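Local atomic coordinates of salicylic acid-binding protein 2 (Nicotiana tabacum, PDB entry 1XKL), a protein that hydrolyses methyl salicylate to salicylic acid as part of the signalling that activates systemic acquired resistance in plants. Residues His6-His11 / Glu73-Val78. Numbering follows the deposited sequence.
Sequences HFVLVH and EKVILV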
# COMPACT_ATOMS: atom_id res chain seq x y z
N HIS A 6 -18.68 -28.49 32.62
CA HIS A 6 -18.48 -27.66 31.45
C HIS A 6 -17.84 -26.32 31.82
O HIS A 6 -18.46 -25.51 32.50
CB HIS A 6 -19.82 -27.44 30.74
CG HIS A 6 -19.70 -26.75 29.42
ND1 HIS A 6 -20.81 -26.41 28.67
CD2 HIS A 6 -18.63 -26.33 28.72
CE1 HIS A 6 -20.41 -25.80 27.56
NE2 HIS A 6 -19.09 -25.74 27.57
N PHE A 7 -16.60 -26.12 31.38
CA PHE A 7 -15.86 -24.90 31.63
C PHE A 7 -16.02 -23.93 30.45
O PHE A 7 -15.69 -24.27 29.32
CB PHE A 7 -14.37 -25.21 31.82
CG PHE A 7 -14.02 -25.74 33.18
CD1 PHE A 7 -13.79 -24.87 34.24
CD2 PHE A 7 -13.94 -27.11 33.41
CE1 PHE A 7 -13.48 -25.35 35.51
CE2 PHE A 7 -13.63 -27.61 34.68
CZ PHE A 7 -13.40 -26.73 35.73
N VAL A 8 -16.52 -22.74 30.74
CA VAL A 8 -16.70 -21.71 29.72
C VAL A 8 -15.63 -20.68 29.97
O VAL A 8 -15.67 -19.95 30.98
CB VAL A 8 -18.09 -21.08 29.83
CG1 VAL A 8 -18.21 -19.89 28.88
CG2 VAL A 8 -19.15 -22.13 29.51
N LEU A 9 -14.66 -20.62 29.06
CA LEU A 9 -13.53 -19.71 29.20
C LEU A 9 -13.75 -18.42 28.41
O LEU A 9 -13.99 -18.44 27.21
CB LEU A 9 -12.25 -20.41 28.75
CG LEU A 9 -11.99 -21.81 29.33
CD1 LEU A 9 -10.60 -22.29 28.91
CD2 LEU A 9 -12.08 -21.78 30.86
N VAL A 10 -13.66 -17.30 29.11
CA VAL A 10 -13.89 -15.99 28.52
C VAL A 10 -12.64 -15.14 28.60
O VAL A 10 -12.19 -14.75 29.68
CB VAL A 10 -15.02 -15.29 29.25
CG1 VAL A 10 -15.42 -14.01 28.54
CG2 VAL A 10 -16.20 -16.24 29.38
N HIS A 11 -12.09 -14.85 27.42
CA HIS A 11 -10.87 -14.06 27.28
C HIS A 11 -11.05 -12.58 27.64
O HIS A 11 -12.17 -12.10 27.82
CB HIS A 11 -10.37 -14.17 25.84
CG HIS A 11 -11.30 -13.56 24.83
ND1 HIS A 11 -11.37 -12.20 24.62
CD2 HIS A 11 -12.22 -14.12 24.02
CE1 HIS A 11 -12.30 -11.95 23.71
NE2 HIS A 11 -12.83 -13.09 23.33
N GLU A 73 -27.99 -28.52 32.60
CA GLU A 73 -26.57 -28.54 32.31
C GLU A 73 -25.96 -27.22 32.79
O GLU A 73 -26.10 -26.19 32.13
CB GLU A 73 -26.35 -28.67 30.80
CG GLU A 73 -24.92 -28.41 30.38
CD GLU A 73 -24.79 -28.14 28.89
OE1 GLU A 73 -23.66 -27.87 28.45
OE2 GLU A 73 -25.82 -28.18 28.18
N LYS A 74 -25.30 -27.25 33.93
CA LYS A 74 -24.69 -26.06 34.49
C LYS A 74 -23.23 -25.94 34.04
O LYS A 74 -22.63 -26.92 33.60
CB LYS A 74 -24.79 -26.09 36.01
CG LYS A 74 -26.23 -26.23 36.51
CD LYS A 74 -26.31 -26.41 38.02
CE LYS A 74 -25.85 -25.15 38.75
NZ LYS A 74 -25.89 -25.34 40.24
N VAL A 75 -22.66 -24.74 34.14
CA VAL A 75 -21.28 -24.55 33.73
C VAL A 75 -20.47 -23.78 34.76
O VAL A 75 -21.00 -23.29 35.76
CB VAL A 75 -21.19 -23.76 32.40
CG1 VAL A 75 -22.08 -24.39 31.35
CG2 VAL A 75 -21.56 -22.31 32.63
N ILE A 76 -19.17 -23.70 34.52
CA ILE A 76 -18.25 -22.97 35.37
C ILE A 76 -17.67 -21.89 34.48
O ILE A 76 -16.98 -22.19 33.50
CB ILE A 76 -17.12 -23.88 35.88
CG1 ILE A 76 -17.70 -25.03 36.71
CG2 ILE A 76 -16.13 -23.08 36.72
CD1 ILE A 76 -16.74 -26.15 36.97
N LEU A 77 -17.97 -20.64 34.81
CA LEU A 77 -17.48 -19.50 34.03
C LEU A 77 -16.11 -19.05 34.51
O LEU A 77 -15.88 -18.90 35.72
CB LEU A 77 -18.46 -18.33 34.11
CG LEU A 77 -19.75 -18.42 33.30
CD1 LEU A 77 -20.65 -17.24 33.59
CD2 LEU A 77 -19.38 -18.44 31.81
N VAL A 78 -15.20 -18.85 33.58
CA VAL A 78 -13.87 -18.39 33.92
C VAL A 78 -13.60 -17.16 33.05
O VAL A 78 -13.51 -17.26 31.83
CB VAL A 78 -12.81 -19.48 33.68
CG1 VAL A 78 -11.43 -18.99 34.11
CG2 VAL A 78 -13.19 -20.73 34.49
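V8 bonds to 75-78 through both its N and its O, as parallel pairing requires: V8 N to I76 O (2.9 Å) and V78 N to V8 O. I76 N to H6 O and V10 N to V78 O (2.7 Å) complete the four backbone hydrogen bonds that join the parallel strands 6-10 and 75-78. One polar side-chain bond is added where H6, at the start of its strand, meets E73, just before the other: H6 ND1 gives a somewhat bent hydrogen bond to E73 OE1 (3.2 Å), the ring and carboxylate planes 19° apart and OE1 23° out of the ring plane. With CG anti to the backbone N (chi1 -172°), the imidazole projects beside V75, whose CG1 is 3.6 Å from H6 ND1; T35 OG1 bonds H6 NE2. Apolar contacts lie on both faces of the strand pair. I76 CD1 lies over one face of the F7 ring, a CH-pi contact 3.9 Å from the centroid, while V78 CG2 meets the ring edge and L9 CD2 packs on V78 CB. F7, I76 and V78 touch helix 245-258. On the other face, V8 CG1 presses tightly on L77 CD2 (3.5 Å) and V8 CG2 reaches V75; helix 83-93 covers L77 and V10. Such neighbouring central strands belong to the alpha/beta-hydrolase fold, strand 75-80 leading directly into the nucleophile elbow that carries S81.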